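Long-range contacts in protein GLB-12 (PDB 4BJA), which binds heme b in a globin fold, probably acts in redox signalling and may bind oxygen as other globins do: residues 37-42 with 186-191; 55-60 with 150-155; 141-146 with 198-203. The protein carries 1 engineered substitution. All coordinates share one frame; numbering follows the deposited sequence. Where two conformers were deposited one is given.

Contact 1: 37-42 with 186-191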
loop_
_atom_site.group_PDB
_atom_site.type_symbol
_atom_site.label_atom_id
_atom_site.label_comp_id
_atom_site.label_asym_id
_atom_site.label_seq_id
_atom_site.Cartn_x
_atom_site.Cartn_y
_atom_site.Cartn_z
ATOM N N ARG A 37 12.659 1.452 10.307
ATOM C CA ARG A 37 13.536 1.668 9.147
ATOM C C ARG A 37 14.984 1.587 9.564
ATOM O O ARG A 37 15.814 1.113 8.807
ATOM C CB ARG A 37 13.218 3.010 8.441
ATOM C CG ARG A 37 11.820 2.942 7.752
ATOM C CD ARG A 37 11.484 4.209 6.949
ATOM N NE ARG A 37 10.834 5.238 7.771
ATOM C CZ ARG A 37 11.398 6.264 8.377
ATOM N NH1 ARG A 37 12.733 6.483 8.326
ATOM N NH2 ARG A 37 10.572 7.101 9.053
ATOM N N THR A 38 15.309 2.125 10.733
ATOM C CA THR A 38 16.698 2.030 11.232
ATOM C C THR A 38 17.067 0.547 11.419
ATOM O O THR A 38 18.179 0.098 11.054
ATOM C CB THR A 38 16.799 2.767 12.547
ATOM O OG1 THR A 38 16.595 4.159 12.258
ATOM C CG2 THR A 38 18.131 2.564 13.225
ATOM N N LEU A 39 16.149 -0.216 12.006
ATOM C CA LEU A 39 16.379 -1.671 12.175
ATOM C C LEU A 39 16.653 -2.333 10.817
ATOM O O LEU A 39 17.592 -3.153 10.701
ATOM C CB LEU A 39 15.177 -2.311 12.892
ATOM C CG LEU A 39 15.187 -3.841 13.040
ATOM C CD1 LEU A 39 14.140 -4.171 14.024
ATOM C CD2 LEU A 39 14.847 -4.617 11.714
ATOM N N LEU A 40 15.874 -1.973 9.784
ATOM C CA LEU A 40 16.066 -2.595 8.456
ATOM C C LEU A 40 17.468 -2.340 7.987
ATOM O O LEU A 40 18.149 -3.274 7.547
ATOM C CB LEU A 40 15.117 -2.035 7.405
ATOM C CG LEU A 40 13.671 -2.357 7.450
ATOM C CD1 LEU A 40 13.013 -1.534 6.357
ATOM C CD2 LEU A 40 13.518 -3.841 7.102
ATOM N N ARG A 41 17.917 -1.074 8.071
ATOM C CA ARG A 41 19.252 -0.762 7.646
ATOM C C ARG A 41 20.328 -1.444 8.501
ATOM O O ARG A 41 21.277 -2.014 7.940
ATOM C CB ARG A 41 19.480 0.763 7.578
ATOM C CG ARG A 41 20.810 1.100 6.948
ATOM C CD ARG A 41 20.976 0.574 5.560
ATOM N NE ARG A 41 22.268 1.002 5.004
ATOM C CZ ARG A 41 22.833 0.455 3.934
ATOM N NH1 ARG A 41 22.204 -0.531 3.286
ATOM N NH2 ARG A 41 24.015 0.913 3.491
ATOM N N GLU A 42 20.200 -1.388 9.828
ATOM C CA GLU A 42 21.262 -1.935 10.712
ATOM C C GLU A 42 21.354 -3.453 10.569
ATOM O O GLU A 42 22.452 -3.985 10.484
ATOM C CB GLU A 42 21.024 -1.540 12.151
ATOM C CG GLU A 42 21.203 -0.044 12.407
ATOM C CD GLU A 42 21.306 0.309 13.891
ATOM O OE1 GLU A 42 20.707 -0.399 14.727
ATOM O OE2 GLU A 42 21.967 1.321 14.230
ATOM N N SER A 186 11.821 -11.555 17.138
ATOM C CA SER A 186 10.464 -11.276 16.733
ATOM C C SER A 186 10.334 -9.907 16.074
ATOM O O SER A 186 9.656 -9.772 15.047
ATOM C CB SER A 186 9.510 -11.401 17.939
ATOM O OG SER A 186 8.238 -10.958 17.536
ATOM N N GLN A 187 10.982 -8.897 16.651
ATOM C CA GLN A 187 10.994 -7.567 16.049
ATOM C C GLN A 187 11.569 -7.582 14.641
ATOM O O GLN A 187 10.980 -7.020 13.731
ATOM C CB GLN A 187 11.855 -6.623 16.857
ATOM C CG GLN A 187 11.182 -5.986 18.019
ATOM C CD GLN A 187 12.214 -5.368 18.939
ATOM O OE1 GLN A 187 13.312 -5.024 18.507
ATOM N NE2 GLN A 187 11.863 -5.231 20.215
ATOM N N ILE A 188 12.744 -8.201 14.479
ATOM C CA ILE A 188 13.431 -8.165 13.206
ATOM C C ILE A 188 12.577 -8.899 12.164
ATOM O O ILE A 188 12.412 -8.443 11.028
ATOM C CB ILE A 188 14.827 -8.826 13.314
ATOM C CG1 ILE A 188 15.734 -8.000 14.232
ATOM C CG2 ILE A 188 15.504 -8.923 11.976
ATOM C CD1 ILE A 188 17.030 -8.751 14.580
ATOM N N THR A 189 12.046 -10.050 12.566
ATOM C CA THR A 189 11.188 -10.823 11.665
ATOM C C THR A 189 9.950 -10.018 11.207
ATOM O O THR A 189 9.656 -9.965 10.010
ATOM C CB THR A 189 10.760 -12.152 12.366
ATOM O OG1 THR A 189 11.917 -12.940 12.692
ATOM C CG2 THR A 189 9.828 -12.981 11.509
ATOM N N ASP A 190 9.251 -9.375 12.163
ATOM C CA ASP A 190 8.036 -8.653 11.837
ATOM C C ASP A 190 8.356 -7.444 10.928
ATOM O O ASP A 190 7.644 -7.202 9.955
ATOM C CB ASP A 190 7.284 -8.228 13.121
ATOM C CG ASP A 190 6.857 -9.424 14.013
ATOM O OD1 ASP A 190 7.014 -10.609 13.655
ATOM O OD2 ASP A 190 6.372 -9.159 15.139
ATOM N N VAL A 191 9.436 -6.720 11.220
ATOM C CA VAL A 191 9.789 -5.558 10.419
ATOM C C VAL A 191 10.158 -5.955 8.989
ATOM O O VAL A 191 9.708 -5.310 8.022
ATOM C CB VAL A 191 10.916 -4.713 11.072
ATOM C CG1 VAL A 191 11.368 -3.657 10.127
ATOM C CG2 VAL A 191 10.403 -4.067 12.368
#

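Contact 2: 55-60 with 150-155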
loop_
_atom_site.group_PDB
_atom_site.type_symbol
_atom_site.label_atom_id
_atom_site.label_comp_id
_atom_site.label_asym_id
_atom_site.label_seq_id
_atom_site.Cartn_x
_atom_site.Cartn_y
_atom_site.Cartn_z
ATOM N N GLY A 55 22.754 -14.171 -3.909
ATOM C CA GLY A 55 23.077 -15.199 -4.911
ATOM C C GLY A 55 22.552 -16.580 -4.493
ATOM O O GLY A 55 21.926 -17.253 -5.284
ATOM N N LEU A 56 22.776 -16.972 -3.230
ATOM C CA LEU A 56 22.379 -18.329 -2.742
ATOM C C LEU A 56 20.861 -18.465 -2.789
ATOM O O LEU A 56 20.318 -19.523 -3.128
ATOM C CB LEU A 56 22.833 -18.507 -1.305
ATOM C CG LEU A 56 24.351 -18.706 -1.203
ATOM C CD1 LEU A 56 24.749 -18.912 0.238
ATOM C CD2 LEU A 56 24.766 -19.911 -2.058
ATOM N N ILE A 57 20.171 -17.382 -2.416
ATOM C CA ILE A 57 18.717 -17.407 -2.420
ATOM C C ILE A 57 18.169 -17.476 -3.864
ATOM O O ILE A 57 17.236 -18.227 -4.139
ATOM C CB ILE A 57 18.113 -16.251 -1.571
ATOM C CG1 ILE A 57 18.518 -16.444 -0.098
ATOM C CG2 ILE A 57 16.525 -16.183 -1.743
ATOM C CD1 ILE A 57 18.233 -15.284 0.827
ATOM N N PHE A 58 18.736 -16.709 -4.805
ATOM C CA PHE A 58 18.328 -16.834 -6.180
ATOM C C PHE A 58 18.642 -18.229 -6.737
ATOM O O PHE A 58 17.882 -18.730 -7.550
ATOM C CB PHE A 58 18.926 -15.721 -7.070
ATOM C CG PHE A 58 18.013 -14.555 -7.167
ATOM C CD1 PHE A 58 16.877 -14.624 -7.968
ATOM C CD2 PHE A 58 18.249 -13.420 -6.376
ATOM C CE1 PHE A 58 15.985 -13.504 -8.071
ATOM C CE2 PHE A 58 17.354 -12.318 -6.462
ATOM C CZ PHE A 58 16.254 -12.364 -7.290
ATOM N N LEU A 59 19.742 -18.832 -6.300
ATOM C CA LEU A 59 20.014 -20.220 -6.753
ATOM C C LEU A 59 18.887 -21.140 -6.259
ATOM O O LEU A 59 18.330 -21.912 -7.036
ATOM C CB LEU A 59 21.374 -20.710 -6.281
ATOM C CG LEU A 59 22.586 -20.104 -7.008
ATOM C CD1 LEU A 59 23.884 -20.486 -6.303
ATOM C CD2 LEU A 59 22.636 -20.517 -8.478
ATOM N N ASP A 60 18.493 -21.018 -4.992
ATOM C CA ASP A 60 17.307 -21.787 -4.536
ATOM C C ASP A 60 16.023 -21.479 -5.324
ATOM O O ASP A 60 15.286 -22.361 -5.687
ATOM C CB ASP A 60 17.044 -21.518 -3.057
ATOM C CG ASP A 60 18.085 -22.126 -2.159
ATOM O OD1 ASP A 60 18.967 -22.866 -2.641
ATOM O OD2 ASP A 60 18.021 -21.858 -0.928
ATOM N N ASN A 150 8.915 -14.032 -1.460
ATOM C CA ASN A 150 8.586 -15.011 -0.410
ATOM C C ASN A 150 9.763 -15.929 -0.066
ATOM O O ASN A 150 9.915 -16.336 1.096
ATOM C CB ASN A 150 7.377 -15.840 -0.826
ATOM C CG ASN A 150 6.106 -15.140 -0.567
ATOM O OD1 ASN A 150 6.101 -14.079 0.073
ATOM N ND2 ASN A 150 4.994 -15.734 -0.991
ATOM N N VAL A 151 10.605 -16.254 -1.061
ATOM C CA VAL A 151 11.786 -17.060 -0.736
ATOM C C VAL A 151 12.748 -16.242 0.112
ATOM O O VAL A 151 13.374 -16.778 1.050
ATOM C CB VAL A 151 12.438 -17.694 -1.989
ATOM C CG1 VAL A 151 13.654 -18.618 -1.558
ATOM C CG2 VAL A 151 11.380 -18.504 -2.770
ATOM N N PHE A 152 12.861 -14.929 -0.194
ATOM C CA PHE A 152 13.614 -14.074 0.695
ATOM C C PHE A 152 13.055 -14.017 2.111
ATOM O O PHE A 152 13.814 -14.046 3.072
ATOM C CB PHE A 152 13.778 -12.686 0.077
ATOM C CG PHE A 152 14.859 -12.665 -0.953
ATOM C CD1 PHE A 152 16.205 -12.414 -0.566
ATOM C CD2 PHE A 152 14.552 -12.964 -2.280
ATOM C CE1 PHE A 152 17.222 -12.433 -1.529
ATOM C CE2 PHE A 152 15.569 -13.004 -3.275
ATOM C CZ PHE A 152 16.904 -12.737 -2.885
ATOM N N ILE A 153 11.739 -13.938 2.238
ATOM C CA ILE A 153 11.129 -13.951 3.574
ATOM C C ILE A 153 11.531 -15.228 4.343
ATOM O O ILE A 153 11.878 -15.178 5.553
ATOM C CB ILE A 153 9.606 -13.811 3.455
ATOM C CG1 ILE A 153 9.262 -12.361 3.029
ATOM C CG2 ILE A 153 8.925 -14.129 4.809
ATOM C CD1 ILE A 153 7.827 -12.139 2.606
ATOM N N GLU A 154 11.504 -16.371 3.663
ATOM C CA GLU A 154 11.827 -17.632 4.340
ATOM C C GLU A 154 13.326 -17.822 4.624
ATOM O O GLU A 154 13.703 -18.407 5.623
ATOM C CB GLU A 154 11.328 -18.804 3.440
ATOM C CG GLU A 154 9.820 -18.850 3.280
ATOM C CD GLU A 154 9.037 -18.674 4.643
ATOM O OE1 GLU A 154 9.188 -19.491 5.592
ATOM O OE2 GLU A 154 8.259 -17.701 4.761
ATOM N N ARG A 155 14.179 -17.335 3.712
ATOM C CA ARG A 155 15.620 -17.610 3.729
ATOM C C ARG A 155 16.488 -16.448 4.225
ATOM O O ARG A 155 17.464 -16.661 4.937
ATOM C CB ARG A 155 16.079 -18.009 2.320
ATOM C CG ARG A 155 15.405 -19.263 1.752
ATOM C CD ARG A 155 16.129 -20.528 2.203
ATOM N NE ARG A 155 17.333 -20.776 1.409
ATOM C CZ ARG A 155 18.547 -20.995 1.910
ATOM N NH1 ARG A 155 18.743 -21.014 3.222
ATOM N NH2 ARG A 155 19.567 -21.210 1.093
#

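Contact 3: 141-146 with 198-203. With HEM (protoporphyrin IX containing Fe), chain B.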
loop_
_atom_site.group_PDB
_atom_site.type_symbol
_atom_site.label_atom_id
_atom_site.label_comp_id
_atom_site.label_asym_id
_atom_site.label_seq_id
_atom_site.Cartn_x
_atom_site.Cartn_y
_atom_site.Cartn_z
ATOM N N GLU A 141 -3.159 -16.158 -10.360
ATOM C CA GLU A 141 -2.458 -17.407 -10.620
ATOM C C GLU A 141 -1.001 -17.499 -10.129
ATOM O O GLU A 141 -0.709 -18.260 -9.222
ATOM C CB GLU A 141 -2.440 -17.646 -12.128
ATOM C CG GLU A 141 -1.743 -18.894 -12.622
ATOM C CD GLU A 141 -2.140 -19.226 -14.066
ATOM O OE1 GLU A 141 -2.959 -18.477 -14.660
ATOM O OE2 GLU A 141 -1.636 -20.244 -14.601
ATOM N N LYS A 142 -0.085 -16.764 -10.752
ATOM C CA LYS A 142 1.257 -16.598 -10.203
ATOM C C LYS A 142 1.651 -15.141 -10.200
ATOM O O LYS A 142 1.700 -14.496 -11.245
ATOM C CB LYS A 142 2.317 -17.402 -10.965
ATOM C CG LYS A 142 2.281 -18.940 -10.643
ATOM C CD LYS A 142 3.395 -19.664 -11.401
ATOM C CE LYS A 142 3.810 -20.982 -10.717
ATOM N NZ LYS A 142 2.656 -21.868 -10.463
ATOM N N ASN A 143 1.987 -14.657 -9.019
ATOM C CA ASN A 143 2.630 -13.340 -8.918
ATOM C C ASN A 143 4.127 -13.575 -8.691
ATOM O O ASN A 143 4.518 -13.989 -7.619
ATOM C CB ASN A 143 2.000 -12.577 -7.737
ATOM C CG ASN A 143 2.637 -11.238 -7.508
ATOM O OD1 ASN A 143 3.781 -11.006 -7.897
ATOM N ND2 ASN A 143 1.874 -10.320 -6.904
ATOM N N TYR A 144 4.951 -13.360 -9.715
ATOM C CA TYR A 144 6.372 -13.710 -9.650
ATOM C C TYR A 144 7.150 -12.809 -8.695
ATOM O O TYR A 144 8.154 -13.232 -8.163
ATOM C CB TYR A 144 7.016 -13.735 -11.070
ATOM C CG TYR A 144 6.457 -14.863 -11.907
ATOM C CD1 TYR A 144 7.002 -16.142 -11.826
ATOM C CD2 TYR A 144 5.360 -14.645 -12.735
ATOM C CE1 TYR A 144 6.476 -17.174 -12.595
ATOM C CE2 TYR A 144 4.821 -15.681 -13.487
ATOM C CZ TYR A 144 5.380 -16.921 -13.398
ATOM O OH TYR A 144 4.837 -17.938 -14.160
ATOM N N PHE A 145 6.698 -11.570 -8.452
ATOM C CA PHE A 145 7.370 -10.765 -7.459
ATOM C C PHE A 145 7.145 -11.356 -6.088
ATOM O O PHE A 145 8.067 -11.406 -5.254
ATOM C CB PHE A 145 6.817 -9.330 -7.488
ATOM C CG PHE A 145 6.956 -8.672 -8.831
ATOM C CD1 PHE A 145 8.206 -8.659 -9.479
ATOM C CD2 PHE A 145 5.827 -8.162 -9.486
ATOM C CE1 PHE A 145 8.319 -8.050 -10.747
ATOM C CE2 PHE A 145 5.941 -7.577 -10.735
ATOM C CZ PHE A 145 7.186 -7.527 -11.364
ATOM N N GLU A 146 5.911 -11.830 -5.860
ATOM C CA GLU A 146 5.599 -12.479 -4.622
ATOM C C GLU A 146 6.386 -13.820 -4.461
ATOM O O GLU A 146 6.943 -14.104 -3.401
ATOM C CB GLU A 146 4.090 -12.704 -4.555
ATOM C CG GLU A 146 3.652 -13.364 -3.279
ATOM C CD GLU A 146 2.167 -13.596 -3.306
ATOM O OE1 GLU A 146 1.736 -14.551 -3.976
ATOM O OE2 GLU A 146 1.412 -12.808 -2.696
ATOM N N THR A 198 5.583 -4.983 1.578
ATOM C CA THR A 198 5.323 -3.689 0.941
ATOM C C THR A 198 6.086 -3.597 -0.392
ATOM O O THR A 198 5.564 -3.036 -1.352
ATOM C CB THR A 198 5.696 -2.513 1.881
ATOM O OG1 THR A 198 4.935 -2.669 3.095
ATOM C CG2 THR A 198 5.352 -1.180 1.253
ATOM N N VAL A 199 7.306 -4.161 -0.461
ATOM C CA VAL A 199 7.983 -4.196 -1.744
ATOM C C VAL A 199 7.164 -5.012 -2.759
ATOM O O VAL A 199 6.926 -4.581 -3.892
ATOM C CB VAL A 199 9.411 -4.758 -1.602
ATOM C CG1 VAL A 199 10.013 -4.988 -2.989
ATOM C CG2 VAL A 199 10.275 -3.744 -0.736
ATOM N N ILE A 200 6.660 -6.166 -2.331
ATOM C CA ILE A 200 5.810 -6.965 -3.237
ATOM C C ILE A 200 4.596 -6.169 -3.704
ATOM O O ILE A 200 4.306 -6.116 -4.890
ATOM C CB ILE A 200 5.282 -8.229 -2.551
ATOM C CG1 ILE A 200 6.446 -9.171 -2.253
ATOM C CG2 ILE A 200 4.283 -8.954 -3.512
ATOM C CD1 ILE A 200 6.068 -10.351 -1.279
ATOM N N SER A 201 3.874 -5.543 -2.771
ATOM C CA SER A 201 2.634 -4.881 -3.178
ATOM C C SER A 201 2.923 -3.719 -4.150
ATOM O O SER A 201 2.196 -3.554 -5.133
ATOM C CB SER A 201 1.856 -4.413 -1.978
ATOM O OG SER A 201 2.517 -3.340 -1.389
ATOM N N GLN A 202 3.985 -2.941 -3.892
ATOM C CA GLN A 202 4.236 -1.773 -4.751
ATOM C C GLN A 202 4.815 -2.161 -6.099
ATOM O O GLN A 202 4.488 -1.532 -7.121
ATOM C CB GLN A 202 5.128 -0.774 -4.015
ATOM C CG GLN A 202 4.401 -0.256 -2.770
ATOM C CD GLN A 202 3.033 0.328 -3.140
ATOM O OE1 GLN A 202 2.960 1.338 -3.828
ATOM N NE2 GLN A 202 1.941 -0.351 -2.733
ATOM N N MET A 203 5.630 -3.226 -6.134
ATOM C CA MET A 203 6.077 -3.686 -7.447
ATOM C C MET A 203 4.928 -4.296 -8.210
ATOM O O MET A 203 4.809 -4.060 -9.408
ATOM C CB MET A 203 7.233 -4.658 -7.340
ATOM C CG MET A 203 8.492 -3.980 -6.882
ATOM S SD MET A 203 9.771 -5.208 -6.715
ATOM C CE MET A 203 10.158 -5.487 -8.429
HETATM C CHA HEM B . 15.948 -6.336 -14.018
HETATM C CHB HEM B . 14.951 -6.137 -9.284
HETATM C CHC HEM B . 11.871 -9.796 -9.774
HETATM C CHD HEM B . 13.458 -10.492 -14.268
HETATM C C1A HEM B . 15.891 -5.947 -12.724
HETATM C C2A HEM B . 16.532 -4.766 -12.173
HETATM C C3A HEM B . 16.237 -4.742 -10.862
HETATM C C4A HEM B . 15.422 -5.896 -10.553
HETATM C CMA HEM B . 16.676 -3.709 -9.788
HETATM C CAA HEM B . 17.369 -3.740 -13.007
HETATM C CBA HEM B . 16.725 -2.346 -12.983
HETATM C CGA HEM B . 15.407 -2.462 -13.609
HETATM O O1A HEM B . 15.321 -3.060 -14.718
HETATM O O2A HEM B . 14.446 -1.988 -12.948
HETATM C C1B HEM B . 13.988 -7.076 -9.060
HETATM C C2B HEM B . 13.246 -7.221 -7.813
HETATM C C3B HEM B . 12.407 -8.208 -7.954
HETATM C C4B HEM B . 12.580 -8.749 -9.278
HETATM C CMB HEM B . 13.424 -6.331 -6.573
HETATM C CAB HEM B . 11.399 -8.660 -6.863
HETATM C CBB HEM B . 10.906 -9.873 -6.907
HETATM C C1C HEM B . 12.020 -10.289 -11.026
HETATM C C2C HEM B . 11.310 -11.423 -11.562
HETATM C C3C HEM B . 11.732 -11.614 -12.800
HETATM C C4C HEM B . 12.757 -10.636 -13.090
HETATM C CMC HEM B . 10.220 -12.217 -10.803
HETATM C CAC HEM B . 11.222 -12.736 -13.734
HETATM C CBC HEM B . 11.313 -12.524 -15.035
HETATM C C1D HEM B . 14.318 -9.499 -14.573
HETATM C C2D HEM B . 15.143 -9.462 -15.743
HETATM C C3D HEM B . 15.902 -8.176 -15.664
HETATM C C4D HEM B . 15.465 -7.544 -14.451
HETATM C CMD HEM B . 15.258 -10.506 -16.877
HETATM C CAD HEM B . 16.958 -7.657 -16.658
HETATM C CBD HEM B . 18.329 -7.937 -16.020
HETATM C CGD HEM B . 18.713 -9.412 -15.925
HETATM O O1D HEM B . 18.198 -10.268 -16.676
HETATM O O2D HEM B . 19.573 -9.719 -15.088
HETATM N NA HEM B . 15.224 -6.635 -11.703
HETATM N NB HEM B . 13.559 -8.041 -9.967
HETATM N NC HEM B . 12.893 -9.842 -11.995
HETATM N ND HEM B . 14.543 -8.344 -13.816
HETATM FE FE HEM B . 14.085 -8.210 -11.878
#

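Contact 1: 37-42 with 186-191
In the A/H helix pair of the globin fold, Leu39 and Leu40 of helix 34-46 meet Val191 and Ile188 of helix 185-214. The axes of the two short segments approach to 10.1 Å and run nearly at right angles, 98° between their N-to-C directions. The patch is small: Leu39, Leu40, Ile188 and Val191 carry it, with Gln187 at the margin. Leu39 projects straight at the other helix: with CG anti to the backbone N (chi1 175°), both its methyls close on the backbone at Ile188 CA. CD2 comes tip to tip with Val191 CG1 at 3.9 Å, while Leu39 CD1 lies 4.2 Å from Ile188 CG1. Leu40 starts off along the flank, but its end swings inward, and CD2 reaches the same Val191 CG1 at 3.7 Å. One valine methyl is therefore touched by both leucines. No hydrogen bond crosses the contact; the evidence for association is apolar packing, with 232 Å² buried over both sides. Trp192 extends the patch by touching both leucines. On another side of helix 34-46, salt bridges of Arg37 with Glu111 and Arg41 with Glu101 tie it to the region of helix 87-108. The contact lies away from the heme, the side chain of Leu40 being about 14 Å from it, and is buried apolar packing of the near-orthogonal A/H crossing that characterises globins.

Contact 2: 55-60 with 150-155
Ile57 sets its CG2 methyl squarely over the ring of Phe152: the carbon is 3.5 Å from the ring centroid and 8° off the normal, a CH-pi contact. The first torsion of Ile57 (chi1 -64°) explains this, since it turns CG2 anti to the backbone N and sends CG1 and CD1 along the ring to Arg155 CB, CD1 touching Phe152 CD1 too. Val151 CG1 also touches Ile57 CG2, at 3.8 Å. Phe152 also offers its edge to Phe58, an offset edge-to-face pair with centroids 5.5 Å apart; Phe152 CZ and Phe58 CE2 are the closest atoms, at 3.6 Å. Phe58 in turn meets the ring of the axial ligand His92, and Phe96 stacks on Phe152 and meets Phe58 edge-to-face. In the conformer described, Arg155 bends at chi2 and chi3 and grips Asp60 side-on, NH2 and NE both donating to the single atom OD2 through bent bonds of 2.6 and 2.7 Å. The guanidinium and carboxylate planes are only 27° apart, while the other oxygen, Asp60 OD1, is in a salt bridge with Arg80. Helix order identifies this as the B/G crossing of the globin fold, here with aromatic rings toward the heme and a salt bridge at the margin.

Contact 3: 141-146 with 198-203
Asn143 OD1 accepts from the backbone N of Glu146 at 3.1 Å and weakly from that of Phe145, and these two bonds make Asn143 the N-cap of helix 144-160, the G helix of the globin fold. Gln137 NE2 is a further donor to the same oxygen. The Glu146 N-H is nearly straight to the oxygen (165°) but comes from above the carbonyl plane. The amide has a second role: ND2 is hydrogen-bonded to Thr204 OG1, one turn past Ile200 on helix 185-214, so one side chain caps the first helix and ties it to the second. Next to the cap, Ile200 CG2 lies against Glu146 CB at 3.9 Å, where Glu25 of the second subunit also packs on Ile200. Phe145 projects toward helix 185-214, where Met203 CB stands over one face of the ring, offset toward the rim; in the conformer described, Met203 SD is 5.2 Å from the ring centroid in an oblique Met-aromatic contact. The ring also borders the heme: Phe145 CD1 is 3.8 Å from HEM CHC, which meets the ring edge in plane. An alanine in place of Phe145 would probably open a gap beside the heme edge, leaving Met203 without its aromatic neighbour and freer to turn. Tyr144 adds its CB to the same pocket, 3.6 Å from HEM CMC. The same conformer of Met203 bends at chi3 (75°), and this brings CE within 3.6 Å of HEM C3B while keeping it 3.9 Å from Phe145 CD1.

How the contacts relate
Three helix pairings of one globin domain are sampled here. Contact 2 lies about 15 Å from contact 3 and about 18 Å from contact 1, centre to centre, and the centres of contacts 1 and 3 are about 20 Å apart. Helix 185-214 serves both contact 1, near its start, and contact 3, further along; helix 144-160 serves contacts 3 and 2 in turn. Contacts 2 and 3 touch directly where Asn150 packs on Ile200, whereas contact 1 touches neither. In sequence, both segments of contact 2 fall between those of contact 1, while contact 3 alternates with each. Distant parts of the chain are thus interlocked, with contacts 2 and 3 bordering the heme environment and contact 1 away from it.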